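Long-range contacts in terminase, large subunit (PDB 4DKW), which drives ATP-powered translocation of phage P22 DNA into empty capsids and cuts the genome with its C-terminal nuclease domain, the part present here: residues A[10-15]-A[149-154]; A[16-21]-A[143-148]; A[40-45]-A[76-81]; A[65-70]-A[105-110]. All blocks are in the same frame, centred on the assembly; numbering follows the deposited sequence.

Contact 1: A[10-15]-A[149-154]; sequences IPEETI and PFFEEF
Glu12 and Phe151 mark the closest backbone approach between the short, weakly bonded helical turn 12-15 and helix 148-156, represented by 149-154, yet their CA atoms stay 7.4 Å apart. The gap is filled mainly by side chains, and no hydrogen bond crosses it. This is helix-to-turn packing at one flank of the RNase H-like nuclease fold, where the N-terminal arm of the domain lies against helix 148-156. Three phenylalanines, Phe150, Phe151 and Phe154, receive Ile15. Its CG1, standing between backbone N and carbonyl carbon (chi1 74°), continues extended to CD1, and that methyl lies over one face of the Phe154 ring, 3.5 Å from CE1. The same methyl meets the edge of Phe150, while CG1 touches the edge of Phe151. The aliphatic part of Glu12 slides past Phe154 in the opposite direction, CG 3.9 Å from Phe154 CE2. Its carboxylate lies near Phe151, but the charge itself is taken by a salt bridge from OE2 to Arg155, and Lys16 adds a cation-pi contact to Phe151. Ile10 turns its side chain mainly to helix 125-137, touching Met136 and Leu137. Its carbonyl nevertheless takes part: Ile10 O sits at the rim of the Phe154 ring, in the ring plane, 3.5 Å from CE2.

Contact 2: A[16-21]-A[143-148]; sequences KCQPFE and VFNTCE
Phe144 is the apolar centre, its ring touched by Cys17, Pro19 and Phe20. Pro19 covers one face in a CH-pi contact, its CA 3.7 Å from the centroid of the Phe144 ring and only 15° off the normal. Phe20 crosses it at about a right angle, side chain against side chain, and presents a ring face to Phe144 CZ; the two planes are inclined by 58°, neither stacked nor edge-to-face. Cys17 adds a sulfur-aromatic contact, with SG 3.5 Å from Phe144 CD1: the two residues share a face of the sheet, and chi1 of 73° places SG between its own N and carbonyl carbon, beside the ring.

Around this core the backbones form a short parallel pairing of two bridges. Cys17 N donates to Val143 O at 2.9 Å, and Cys17 O accepts from Asn145 N at 2.9 Å. Beyond Phe144 the chain leaves the strand in a type I turn to Cys147. The aliphatic stem of Lys16 crosses Asn145, CG 3.6 Å from Asn145 CB. At the polar edge, Asn145 ND2 gives Gln18 OE1 a weak bond of 3.3 Å, the two amide planes far from coplanar.

Strand 16-17 thus extends the central RNase H-like sheet beside 141-144, whose other neighbour is 53-62. Trp46 meets both Phe144 and Phe20 edge-to-face, and helix 148-156 packs on Val143.

Contact 3: A[40-45]-A[76-81]; sequences QAHIQL and SWANKI
Trp77 and Gln44 make the tight half of this strand-to-helix contact, in which the C-terminal end of helix 67-78 lies on strand 40-48 of the RNase H-like sheet. The indole is laid against the strand by a chi1 of 48°, which sets CG between backbone N and carbonyl carbon. The far rim of its six-membered ring meets the backbone, His42 O lying at the edge 3.3 Å from CH2. Trp77 CZ3 in turn touches the edge of the imidazole, 3.5 Å from His42 CD2, with the ring planes 46° apart, and Gln44 CB packs against the same corner of the indole. Gln44 itself runs out extended, with CG anti to the backbone N, and carries its amide past the tryptophan to the helix end. There NE2 donates to Trp77 O at 2.9 Å; the partner lies near the amide plane, but the donor stands 53° out of the carbonyl plane and the bond is bent at the hydrogen. A second bond from NE2 to Asp30 and one from OE1 to Trp46 fix the amide's orientation. Asp30 also binds His42 NE2, so one carboxylate orders both polar side chains.

The looser part lies past the helix terminus. Ala78 CB rests beside the imidazole, 3.6 Å from His42 NE2, and Ile81 contributes CG1 beside the Gln44 amide. In the type II turn 78-81 between them, Asn79 points away from the strand, and Lys80, like it partly exposed, makes no contact with it. Strands 27-33 and 53-62 flank 40-48 in the sheet, and helix 171-181 packs behind it on Ile43.

Contact 4: A[65-70]-A[105-110]; sequences NTAVQA and ADAGFS
Ala67 and Ala107 bring helix 67-78 and the end of helix 97-107 together, their CB atoms 4.0 Å apart. Just before this, Thr66 is the N-cap of the first helix: its OG1 accepts from Gln69 N at 3.2 Å, and Thr66 N in turn donates to Gln69 OE1 at 3.0 Å, a capping box that fixes the helix start. Ala67, the first helical residue, offers more than its methyl. Its carbonyl O is 3.7 Å from Ala107 CB and also lies near the plane of the Phe109 ring, at its edge. Val68 stands where the backbones come closest, 5.2 Å between its CA and that of Ala107, but its side chain leads off and CG2 merely brushes the alanine methyl. Gln69 faces away, occupied by the cap. One turn on from Ala67, Ala70 takes up the contact again: its carbonyl carbon lies at the ring edge, 3.8 Å from Phe109 CZ, and its CB is close by. Small residues on this side of the helix thus admit the ring edgewise, while Trp71 meets the same ring edge-to-face and His42 touches it from the sheet.

No hydrogen bond joins the two segments; the contact is van der Waals packing. Phe109 is delivered by the chain reversal at Gly108, whose positive phi of 126° ends helix 97-107 in a Schellman motif. A helix opened by a capping box packs, through Ala67 and Ala70, on the residues at the Schellman end of another: helix packing beside the sheet of the RNase H-like fold, completed by Phe109.

Contacts 1 and 2 form one continuous unit, their centres about 11 Å apart: 12-15 runs straight into strand 16-17, and 141-144 leads through a turn into helix 148-156. Contacts 3 and 4, their centres also about 11 Å apart, share helix 67-78 and alternate along the chain; both fall within the span bracketed by contacts 1 and 2. Contacts 1 and 4 lie on opposite sides of the chain's centre, centres about 28 Å apart. Contacts 2 and 3 both reach the mixed central sheet, centres about 15 Å apart. Together they show a sheet extended at one edge by contact 2 and flanked by helices in the others; it carries catalytic, magnesium-binding Asp33, with Asp171 starting helix 171-181.

Contact 1: A[10-15]-A[149-154]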
loop_
_atom_site.group_PDB
_atom_site.type_symbol
_atom_site.label_atom_id
_atom_site.label_comp_id
_atom_site.label_asym_id
_atom_site.label_seq_id
_atom_site.Cartn_x
_atom_site.Cartn_y
_atom_site.Cartn_z
ATOM N N ILE A 10 -1.365 16.630 -8.680
ATOM C CA ILE A 10 -0.085 16.991 -8.113
ATOM C C ILE A 10 0.966 16.517 -9.107
ATOM O O ILE A 10 0.871 15.406 -9.628
ATOM C CB ILE A 10 0.093 16.316 -6.726
ATOM C CG1 ILE A 10 -1.037 16.751 -5.785
ATOM C CG2 ILE A 10 1.441 16.646 -6.122
ATOM C CD1 ILE A 10 -1.024 16.094 -4.446
ATOM N N PRO A 11 1.952 17.371 -9.411
ATOM C CA PRO A 11 3.051 16.955 -10.291
ATOM C C PRO A 11 3.799 15.755 -9.709
ATOM O O PRO A 11 4.254 15.840 -8.568
ATOM C CB PRO A 11 3.966 18.189 -10.313
ATOM C CG PRO A 11 3.070 19.332 -9.950
ATOM C CD PRO A 11 2.068 18.779 -8.994
ATOM N N GLU A 12 3.913 14.671 -10.477
ATOM C CA GLU A 12 4.651 13.467 -10.061
ATOM C C GLU A 12 6.018 13.745 -9.467
ATOM O O GLU A 12 6.447 13.090 -8.525
ATOM C CB GLU A 12 4.897 12.569 -11.257
ATOM C CG GLU A 12 3.681 11.953 -11.810
ATOM C CD GLU A 12 4.012 11.125 -13.016
ATOM O OE1 GLU A 12 3.170 11.089 -13.925
ATOM O OE2 GLU A 12 5.110 10.515 -13.057
ATOM N N GLU A 13 6.710 14.714 -10.044
ATOM C CA GLU A 13 8.068 15.004 -9.643
ATOM C C GLU A 13 8.154 15.577 -8.235
ATOM O O GLU A 13 9.187 15.439 -7.578
ATOM C CB GLU A 13 8.747 15.913 -10.686
ATOM C CG GLU A 13 10.235 15.524 -10.988
ATOM C CD GLU A 13 10.380 14.137 -11.658
ATOM O OE1 GLU A 13 9.494 13.263 -11.518
ATOM O OE2 GLU A 13 11.416 13.907 -12.307
ATOM N N THR A 14 7.064 16.185 -7.764
ATOM C CA THR A 14 7.024 16.688 -6.394
ATOM C C THR A 14 6.975 15.564 -5.354
ATOM O O THR A 14 7.441 15.737 -4.230
ATOM C CB THR A 14 5.862 17.687 -6.168
ATOM O OG1 THR A 14 4.610 17.013 -6.284
ATOM C CG2 THR A 14 5.914 18.803 -7.190
ATOM N N ILE A 15 6.446 14.401 -5.729
ATOM C CA ILE A 15 6.391 13.282 -4.781
ATOM C C ILE A 15 7.435 12.182 -5.033
ATOM O O ILE A 15 7.564 11.250 -4.243
ATOM C CB ILE A 15 4.955 12.691 -4.649
ATOM C CG1 ILE A 15 4.554 11.865 -5.869
ATOM C CG2 ILE A 15 3.921 13.800 -4.437
ATOM C CD1 ILE A 15 3.148 11.313 -5.755
ATOM N N PRO A 149 5.171 1.201 -10.964
ATOM C CA PRO A 149 3.739 0.854 -10.940
ATOM C C PRO A 149 2.875 1.790 -10.086
ATOM O O PRO A 149 1.676 1.883 -10.356
ATOM C CB PRO A 149 3.724 -0.563 -10.347
ATOM C CG PRO A 149 5.034 -1.130 -10.728
ATOM C CD PRO A 149 6.010 0.029 -10.648
ATOM N N PHE A 150 3.455 2.470 -9.094
ATOM C CA PHE A 150 2.703 3.481 -8.355
ATOM C C PHE A 150 2.321 4.640 -9.263
ATOM O O PHE A 150 1.190 5.102 -9.254
ATOM C CB PHE A 150 3.496 4.039 -7.176
ATOM C CG PHE A 150 2.802 5.191 -6.490
ATOM C CD1 PHE A 150 1.909 4.958 -5.456
ATOM C CD2 PHE A 150 3.017 6.507 -6.902
ATOM C CE1 PHE A 150 1.254 6.014 -4.825
ATOM C CE2 PHE A 150 2.358 7.557 -6.289
ATOM C CZ PHE A 150 1.480 7.313 -5.245
ATOM N N PHE A 151 3.287 5.139 -10.022
ATOM C CA PHE A 151 3.061 6.321 -10.848
ATOM C C PHE A 151 2.098 6.046 -12.002
ATOM O O PHE A 151 1.306 6.915 -12.391
ATOM C CB PHE A 151 4.399 6.892 -11.337
ATOM C CG PHE A 151 5.226 7.474 -10.235
ATOM C CD1 PHE A 151 4.822 8.651 -9.605
ATOM C CD2 PHE A 151 6.377 6.835 -9.796
ATOM C CE1 PHE A 151 5.564 9.190 -8.571
ATOM C CE2 PHE A 151 7.130 7.369 -8.761
ATOM C CZ PHE A 151 6.725 8.549 -8.152
ATOM N N GLU A 152 2.155 4.830 -12.533
ATOM C CA GLU A 152 1.214 4.400 -13.563
ATOM C C GLU A 152 -0.230 4.517 -13.099
ATOM O O GLU A 152 -1.096 4.936 -13.863
ATOM C CB GLU A 152 1.507 2.961 -13.988
ATOM C CG GLU A 152 2.864 2.786 -14.657
ATOM C CD GLU A 152 3.156 1.340 -15.040
ATOM O OE1 GLU A 152 2.465 0.427 -14.529
ATOM O OE2 GLU A 152 4.086 1.117 -15.852
ATOM N N GLU A 153 -0.482 4.134 -11.849
ATOM C CA GLU A 153 -1.821 4.215 -11.262
ATOM C C GLU A 153 -2.182 5.643 -10.843
ATOM O O GLU A 153 -3.301 6.103 -11.063
ATOM C CB GLU A 153 -1.931 3.284 -10.052
ATOM C CG GLU A 153 -1.662 1.806 -10.349
ATOM C CD GLU A 153 -2.051 0.906 -9.181
ATOM O OE1 GLU A 153 -2.443 1.449 -8.129
ATOM O OE2 GLU A 153 -1.973 -0.338 -9.310
ATOM N N PHE A 154 -1.217 6.320 -10.229
ATOM C CA PHE A 154 -1.320 7.711 -9.793
ATOM C C PHE A 154 -1.810 8.596 -10.936
ATOM O O PHE A 154 -2.672 9.464 -10.740
ATOM C CB PHE A 154 0.060 8.147 -9.289
ATOM C CG PHE A 154 0.144 9.581 -8.831
ATOM C CD1 PHE A 154 -0.163 9.925 -7.521
ATOM C CD2 PHE A 154 0.603 10.573 -9.693
ATOM C CE1 PHE A 154 -0.056 11.225 -7.095
ATOM C CE2 PHE A 154 0.710 11.887 -9.265
ATOM C CZ PHE A 154 0.384 12.212 -7.968
#

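Contact 2: A[16-21]-A[143-148]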
loop_
_atom_site.group_PDB
_atom_site.type_symbol
_atom_site.label_atom_id
_atom_site.label_comp_id
_atom_site.label_asym_id
_atom_site.label_seq_id
_atom_site.Cartn_x
_atom_site.Cartn_y
_atom_site.Cartn_z
ATOM N N LYS A 16 8.191 12.309 -6.118
ATOM C CA LYS A 16 9.200 11.318 -6.492
ATOM C C LYS A 16 10.507 11.617 -5.739
ATOM O O LYS A 16 10.829 12.774 -5.511
ATOM C CB LYS A 16 9.375 11.345 -8.026
ATOM C CG LYS A 16 10.100 10.155 -8.653
ATOM C CD LYS A 16 10.077 10.204 -10.196
ATOM C CE LYS A 16 8.655 10.072 -10.759
ATOM N NZ LYS A 16 8.613 9.843 -12.235
ATOM N N CYS A 17 11.240 10.585 -5.318
ATOM C CA CYS A 17 12.555 10.797 -4.701
ATOM C C CYS A 17 13.545 9.719 -5.116
ATOM O O CYS A 17 13.133 8.648 -5.551
ATOM C CB CYS A 17 12.451 10.868 -3.166
ATOM S SG CYS A 17 12.144 9.300 -2.316
ATOM N N GLN A 18 14.842 10.009 -4.979
ATOM C CA GLN A 18 15.900 9.007 -5.167
ATOM C C GLN A 18 15.891 7.983 -4.042
ATOM O O GLN A 18 15.750 8.355 -2.879
ATOM C CB GLN A 18 17.280 9.668 -5.204
ATOM C CG GLN A 18 17.481 10.617 -6.353
ATOM C CD GLN A 18 17.595 9.903 -7.685
ATOM O OE1 GLN A 18 17.969 8.734 -7.748
ATOM N NE2 GLN A 18 17.281 10.608 -8.755
ATOM N N PRO A 19 16.045 6.691 -4.383
ATOM C CA PRO A 19 16.156 5.635 -3.371
ATOM C C PRO A 19 17.350 5.848 -2.434
ATOM O O PRO A 19 18.366 6.416 -2.826
ATOM C CB PRO A 19 16.380 4.375 -4.208
ATOM C CG PRO A 19 15.784 4.687 -5.513
ATOM C CD PRO A 19 16.044 6.142 -5.749
ATOM N N PHE A 20 17.212 5.381 -1.201
ATOM C CA PHE A 20 18.268 5.444 -0.211
ATOM C C PHE A 20 18.078 4.237 0.683
ATOM O O PHE A 20 17.046 3.556 0.602
ATOM C CB PHE A 20 18.183 6.748 0.604
ATOM C CG PHE A 20 16.830 6.989 1.259
ATOM C CD1 PHE A 20 16.574 6.552 2.561
ATOM C CD2 PHE A 20 15.826 7.670 0.578
ATOM C CE1 PHE A 20 15.352 6.764 3.159
ATOM C CE2 PHE A 20 14.586 7.892 1.173
ATOM C CZ PHE A 20 14.349 7.434 2.467
ATOM N N GLU A 21 19.065 3.954 1.525
ATOM C CA GLU A 21 18.931 2.866 2.489
ATOM C C GLU A 21 18.170 3.312 3.732
ATOM O O GLU A 21 18.362 4.425 4.233
ATOM C CB GLU A 21 20.300 2.321 2.883
ATOM C CG GLU A 21 20.940 1.442 1.836
ATOM C CD GLU A 21 22.210 0.805 2.350
ATOM O OE1 GLU A 21 22.409 0.799 3.588
ATOM O OE2 GLU A 21 23.008 0.317 1.520
ATOM N N VAL A 143 7.648 8.858 -3.106
ATOM C CA VAL A 143 7.722 7.543 -3.748
ATOM C C VAL A 143 9.079 7.394 -4.431
ATOM O O VAL A 143 9.479 8.271 -5.189
ATOM C CB VAL A 143 6.582 7.373 -4.784
ATOM C CG1 VAL A 143 6.623 5.977 -5.450
ATOM C CG2 VAL A 143 5.245 7.604 -4.112
ATOM N N PHE A 144 9.794 6.304 -4.151
ATOM C CA PHE A 144 11.075 6.040 -4.815
ATOM C C PHE A 144 10.847 6.012 -6.321
ATOM O O PHE A 144 9.843 5.472 -6.781
ATOM C CB PHE A 144 11.659 4.694 -4.377
ATOM C CG PHE A 144 12.321 4.715 -3.023
ATOM C CD1 PHE A 144 12.116 5.765 -2.134
ATOM C CD2 PHE A 144 13.158 3.673 -2.643
ATOM C CE1 PHE A 144 12.739 5.778 -0.883
ATOM C CE2 PHE A 144 13.787 3.679 -1.411
ATOM C CZ PHE A 144 13.581 4.732 -0.527
ATOM N N ASN A 145 11.759 6.593 -7.092
ATOM C CA ASN A 145 11.599 6.617 -8.545
ATOM C C ASN A 145 11.654 5.231 -9.203
ATOM O O ASN A 145 11.361 5.090 -10.386
ATOM C CB ASN A 145 12.583 7.608 -9.195
ATOM C CG ASN A 145 14.038 7.271 -8.927
ATOM O OD1 ASN A 145 14.451 6.112 -8.984
ATOM N ND2 ASN A 145 14.834 8.298 -8.654
ATOM N N THR A 146 12.014 4.218 -8.422
ATOM C CA THR A 146 12.062 2.840 -8.889
ATOM C C THR A 146 10.724 2.107 -8.697
ATOM O O THR A 146 10.607 0.926 -9.016
ATOM C CB THR A 146 13.173 2.066 -8.158
ATOM O OG1 THR A 146 13.032 2.246 -6.738
ATOM C CG2 THR A 146 14.553 2.553 -8.610
ATOM N N CYS A 147 9.722 2.813 -8.175
ATOM C CA CYS A 147 8.401 2.224 -7.933
ATOM C C CYS A 147 7.431 2.666 -9.012
ATOM O O CYS A 147 6.374 3.215 -8.706
ATOM C CB CYS A 147 7.849 2.636 -6.564
ATOM S SG CYS A 147 8.813 2.046 -5.188
ATOM N N GLU A 148 7.793 2.431 -10.269
ATOM C CA GLU A 148 6.981 2.867 -11.404
ATOM C C GLU A 148 5.496 2.435 -11.417
ATOM O O GLU A 148 4.644 3.220 -11.845
ATOM C CB GLU A 148 7.667 2.511 -12.731
ATOM C CG GLU A 148 6.936 3.011 -13.980
ATOM C CD GLU A 148 6.865 4.540 -14.070
ATOM O OE1 GLU A 148 7.661 5.237 -13.398
ATOM O OE2 GLU A 148 6.007 5.043 -14.830
#

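Contact 3: A[40-45]-A[76-81]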
loop_
_atom_site.group_PDB
_atom_site.type_symbol
_atom_site.label_atom_id
_atom_site.label_comp_id
_atom_site.label_asym_id
_atom_site.label_seq_id
_atom_site.Cartn_x
_atom_site.Cartn_y
_atom_site.Cartn_z
ATOM N N GLN A 40 -2.420 -8.431 -8.163
ATOM C CA GLN A 40 -2.174 -8.214 -6.746
ATOM C C GLN A 40 -1.033 -7.202 -6.594
ATOM O O GLN A 40 -0.255 -6.976 -7.530
ATOM C CB GLN A 40 -1.831 -9.529 -6.044
ATOM C CG GLN A 40 -0.504 -10.147 -6.454
ATOM C CD GLN A 40 -0.172 -11.372 -5.623
ATOM O OE1 GLN A 40 0.134 -11.265 -4.434
ATOM N NE2 GLN A 40 -0.247 -12.545 -6.241
ATOM N N ALA A 41 -0.945 -6.578 -5.425
ATOM C CA ALA A 41 0.180 -5.697 -5.123
ATOM C C ALA A 41 0.725 -5.957 -3.725
ATOM O O ALA A 41 -0.038 -6.154 -2.779
ATOM C CB ALA A 41 -0.219 -4.224 -5.277
ATOM N N HIS A 42 2.045 -5.980 -3.599
ATOM C CA HIS A 42 2.676 -5.968 -2.287
ATOM C C HIS A 42 3.619 -4.769 -2.224
ATOM O O HIS A 42 4.474 -4.612 -3.098
ATOM C CB HIS A 42 3.453 -7.264 -2.038
ATOM C CG HIS A 42 3.854 -7.455 -0.607
ATOM N ND1 HIS A 42 3.042 -8.082 0.311
ATOM C CD2 HIS A 42 4.961 -7.070 0.067
ATOM C CE1 HIS A 42 3.641 -8.088 1.490
ATOM N NE2 HIS A 42 4.807 -7.488 1.368
ATOM N N ILE A 43 3.458 -3.920 -1.209
ATOM C CA ILE A 43 4.251 -2.694 -1.106
ATOM C C ILE A 43 4.982 -2.623 0.216
ATOM O O ILE A 43 4.656 -3.340 1.155
ATOM C CB ILE A 43 3.386 -1.411 -1.273
ATOM C CG1 ILE A 43 2.356 -1.277 -0.138
ATOM C CG2 ILE A 43 2.688 -1.413 -2.640
ATOM C CD1 ILE A 43 2.812 -0.480 1.134
ATOM N N GLN A 44 5.972 -1.744 0.283
ATOM C CA GLN A 44 6.643 -1.455 1.541
ATOM C C GLN A 44 6.730 0.052 1.719
ATOM O O GLN A 44 7.164 0.783 0.826
ATOM C CB GLN A 44 8.041 -2.086 1.618
ATOM C CG GLN A 44 8.751 -1.819 2.948
ATOM C CD GLN A 44 10.007 -2.648 3.116
ATOM O OE1 GLN A 44 11.120 -2.146 2.968
ATOM N NE2 GLN A 44 9.835 -3.931 3.417
ATOM N N LEU A 45 6.312 0.501 2.890
ATOM C CA LEU A 45 6.270 1.898 3.208
ATOM C C LEU A 45 7.237 2.144 4.357
ATOM O O LEU A 45 7.287 1.362 5.310
ATOM C CB LEU A 45 4.837 2.223 3.626
ATOM C CG LEU A 45 4.301 3.634 3.764
ATOM C CD1 LEU A 45 4.405 4.406 2.440
ATOM C CD2 LEU A 45 2.860 3.522 4.225
ATOM N N SER A 76 12.846 -10.907 -0.224
ATOM C CA SER A 76 14.116 -10.246 0.072
ATOM C C SER A 76 13.911 -8.968 0.882
ATOM O O SER A 76 14.703 -8.667 1.779
ATOM C CB SER A 76 14.922 -9.959 -1.206
ATOM O OG SER A 76 14.185 -9.177 -2.133
ATOM N N TRP A 77 12.845 -8.228 0.572
ATOM C CA TRP A 77 12.503 -7.030 1.342
ATOM C C TRP A 77 11.294 -7.192 2.282
ATOM O O TRP A 77 11.175 -6.468 3.283
ATOM C CB TRP A 77 12.363 -5.775 0.445
ATOM C CG TRP A 77 11.518 -5.910 -0.804
ATOM C CD1 TRP A 77 11.949 -6.280 -2.051
ATOM C CD2 TRP A 77 10.110 -5.638 -0.937
ATOM N NE1 TRP A 77 10.898 -6.269 -2.940
ATOM C CE2 TRP A 77 9.762 -5.877 -2.285
ATOM C CE3 TRP A 77 9.110 -5.223 -0.050
ATOM C CZ2 TRP A 77 8.459 -5.709 -2.761
ATOM C CZ3 TRP A 77 7.817 -5.058 -0.529
ATOM C CH2 TRP A 77 7.504 -5.306 -1.867
ATOM N N ALA A 78 10.417 -8.146 1.975
ATOM C CA ALA A 78 9.189 -8.341 2.744
ATOM C C ALA A 78 9.388 -9.188 4.004
ATOM O O ALA A 78 8.529 -9.213 4.875
ATOM C CB ALA A 78 8.105 -8.948 1.861
ATOM N N ASN A 79 10.514 -9.889 4.090
ATOM C CA ASN A 79 10.766 -10.810 5.193
ATOM C C ASN A 79 10.669 -10.153 6.574
ATOM O O ASN A 79 11.339 -9.154 6.838
ATOM C CB ASN A 79 12.131 -11.481 5.016
ATOM C CG ASN A 79 12.321 -12.667 5.931
ATOM O OD1 ASN A 79 11.373 -13.378 6.258
ATOM N ND2 ASN A 79 13.556 -12.886 6.351
ATOM N N LYS A 80 9.820 -10.725 7.428
ATOM C CA LYS A 80 9.618 -10.293 8.819
ATOM C C LYS A 80 8.880 -8.961 8.998
ATOM O O LYS A 80 8.665 -8.519 10.126
ATOM C CB LYS A 80 10.939 -10.291 9.605
ATOM C CG LYS A 80 11.385 -11.655 10.077
ATOM C CD LYS A 80 12.770 -11.992 9.551
ATOM C CE LYS A 80 13.790 -10.923 9.916
ATOM N NZ LYS A 80 15.167 -11.257 9.441
ATOM N N ILE A 81 8.476 -8.331 7.900
ATOM C CA ILE A 81 7.767 -7.049 7.974
ATOM C C ILE A 81 6.259 -7.276 8.103
ATOM O O ILE A 81 5.686 -8.025 7.311
ATOM C CB ILE A 81 8.029 -6.209 6.712
ATOM C CG1 ILE A 81 9.532 -6.115 6.429
ATOM C CG2 ILE A 81 7.387 -4.854 6.838
ATOM C CD1 ILE A 81 10.368 -5.628 7.607
#

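Contact 4: A[65-70]-A[105-110]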
loop_
_atom_site.group_PDB
_atom_site.type_symbol
_atom_site.label_atom_id
_atom_site.label_comp_id
_atom_site.label_asym_id
_atom_site.label_seq_id
_atom_site.Cartn_x
_atom_site.Cartn_y
_atom_site.Cartn_z
ATOM N N ASN A 65 -0.666 -14.550 -10.010
ATOM C CA ASN A 65 0.358 -15.146 -9.156
ATOM C C ASN A 65 -0.240 -15.639 -7.841
ATOM O O ASN A 65 -1.119 -14.998 -7.257
ATOM C CB ASN A 65 1.494 -14.152 -8.871
ATOM C CG ASN A 65 2.617 -14.226 -9.893
ATOM O OD1 ASN A 65 2.394 -14.556 -11.063
ATOM N ND2 ASN A 65 3.837 -13.929 -9.450
ATOM N N THR A 66 0.231 -16.790 -7.383
ATOM C CA THR A 66 -0.198 -17.318 -6.102
ATOM C C THR A 66 0.533 -16.592 -4.982
ATOM O O THR A 66 1.420 -15.774 -5.238
ATOM C CB THR A 66 0.100 -18.823 -5.999
ATOM O OG1 THR A 66 1.515 -19.029 -6.051
ATOM C CG2 THR A 66 -0.552 -19.574 -7.140
ATOM N N ALA A 67 0.160 -16.889 -3.741
ATOM C CA ALA A 67 0.844 -16.318 -2.585
ATOM C C ALA A 67 2.296 -16.804 -2.505
ATOM O O ALA A 67 3.186 -16.041 -2.122
ATOM C CB ALA A 67 0.089 -16.649 -1.299
ATOM N N VAL A 68 2.522 -18.069 -2.874
ATOM C CA VAL A 68 3.864 -18.655 -2.914
ATOM C C VAL A 68 4.755 -17.930 -3.922
ATOM O O VAL A 68 5.934 -17.693 -3.662
ATOM C CB VAL A 68 3.802 -20.173 -3.243
ATOM C CG1 VAL A 68 5.202 -20.777 -3.345
ATOM C CG2 VAL A 68 2.951 -20.914 -2.211
ATOM N N GLN A 69 4.180 -17.568 -5.067
ATOM C CA GLN A 69 4.905 -16.800 -6.072
ATOM C C GLN A 69 5.163 -15.365 -5.620
ATOM O O GLN A 69 6.229 -14.815 -5.897
ATOM C CB GLN A 69 4.169 -16.794 -7.409
ATOM C CG GLN A 69 4.041 -18.166 -8.055
ATOM C CD GLN A 69 3.237 -18.122 -9.339
ATOM O OE1 GLN A 69 2.008 -18.199 -9.318
ATOM N NE2 GLN A 69 3.927 -17.989 -10.465
ATOM N N ALA A 70 4.189 -14.760 -4.941
ATOM C CA ALA A 70 4.365 -13.414 -4.415
ATOM C C ALA A 70 5.538 -13.393 -3.438
ATOM O O ALA A 70 6.442 -12.565 -3.555
ATOM C CB ALA A 70 3.091 -12.929 -3.735
ATOM N N ALA A 105 0.079 -15.934 4.875
ATOM C CA ALA A 105 0.822 -16.239 6.090
ATOM C C ALA A 105 1.550 -17.568 5.930
ATOM O O ALA A 105 2.716 -17.699 6.311
ATOM C CB ALA A 105 -0.114 -16.273 7.291
ATOM N N ASP A 106 0.861 -18.551 5.352
ATOM C CA ASP A 106 1.430 -19.884 5.169
ATOM C C ASP A 106 2.584 -19.828 4.184
ATOM O O ASP A 106 3.509 -20.639 4.256
ATOM C CB ASP A 106 0.370 -20.883 4.683
ATOM C CG ASP A 106 -0.629 -21.256 5.769
ATOM O OD1 ASP A 106 -0.332 -21.034 6.965
ATOM O OD2 ASP A 106 -1.711 -21.781 5.422
ATOM N N ALA A 107 2.518 -18.863 3.271
ATOM C CA ALA A 107 3.555 -18.656 2.265
ATOM C C ALA A 107 4.792 -17.969 2.852
ATOM O O ALA A 107 5.859 -17.968 2.241
ATOM C CB ALA A 107 3.006 -17.855 1.088
ATOM N N GLY A 108 4.645 -17.382 4.034
ATOM C CA GLY A 108 5.785 -16.815 4.734
ATOM C C GLY A 108 5.643 -15.359 5.155
ATOM O O GLY A 108 6.466 -14.831 5.910
ATOM N N PHE A 109 4.608 -14.693 4.665
ATOM C CA PHE A 109 4.418 -13.298 5.012
ATOM C C PHE A 109 3.990 -13.142 6.471
ATOM O O PHE A 109 3.239 -13.973 7.005
ATOM C CB PHE A 109 3.358 -12.663 4.125
ATOM C CG PHE A 109 3.768 -12.483 2.690
ATOM C CD1 PHE A 109 4.552 -11.401 2.306
ATOM C CD2 PHE A 109 3.334 -13.368 1.713
ATOM C CE1 PHE A 109 4.917 -11.220 0.984
ATOM C CE2 PHE A 109 3.697 -13.192 0.385
ATOM C CZ PHE A 109 4.487 -12.117 0.024
ATOM N N SER A 110 4.462 -12.071 7.108
ATOM C CA SER A 110 4.036 -11.730 8.462
ATOM C C SER A 110 2.739 -10.917 8.426
ATOM O O SER A 110 2.716 -9.712 8.673
ATOM C CB SER A 110 5.144 -10.969 9.188
ATOM O OG SER A 110 6.360 -11.697 9.127
#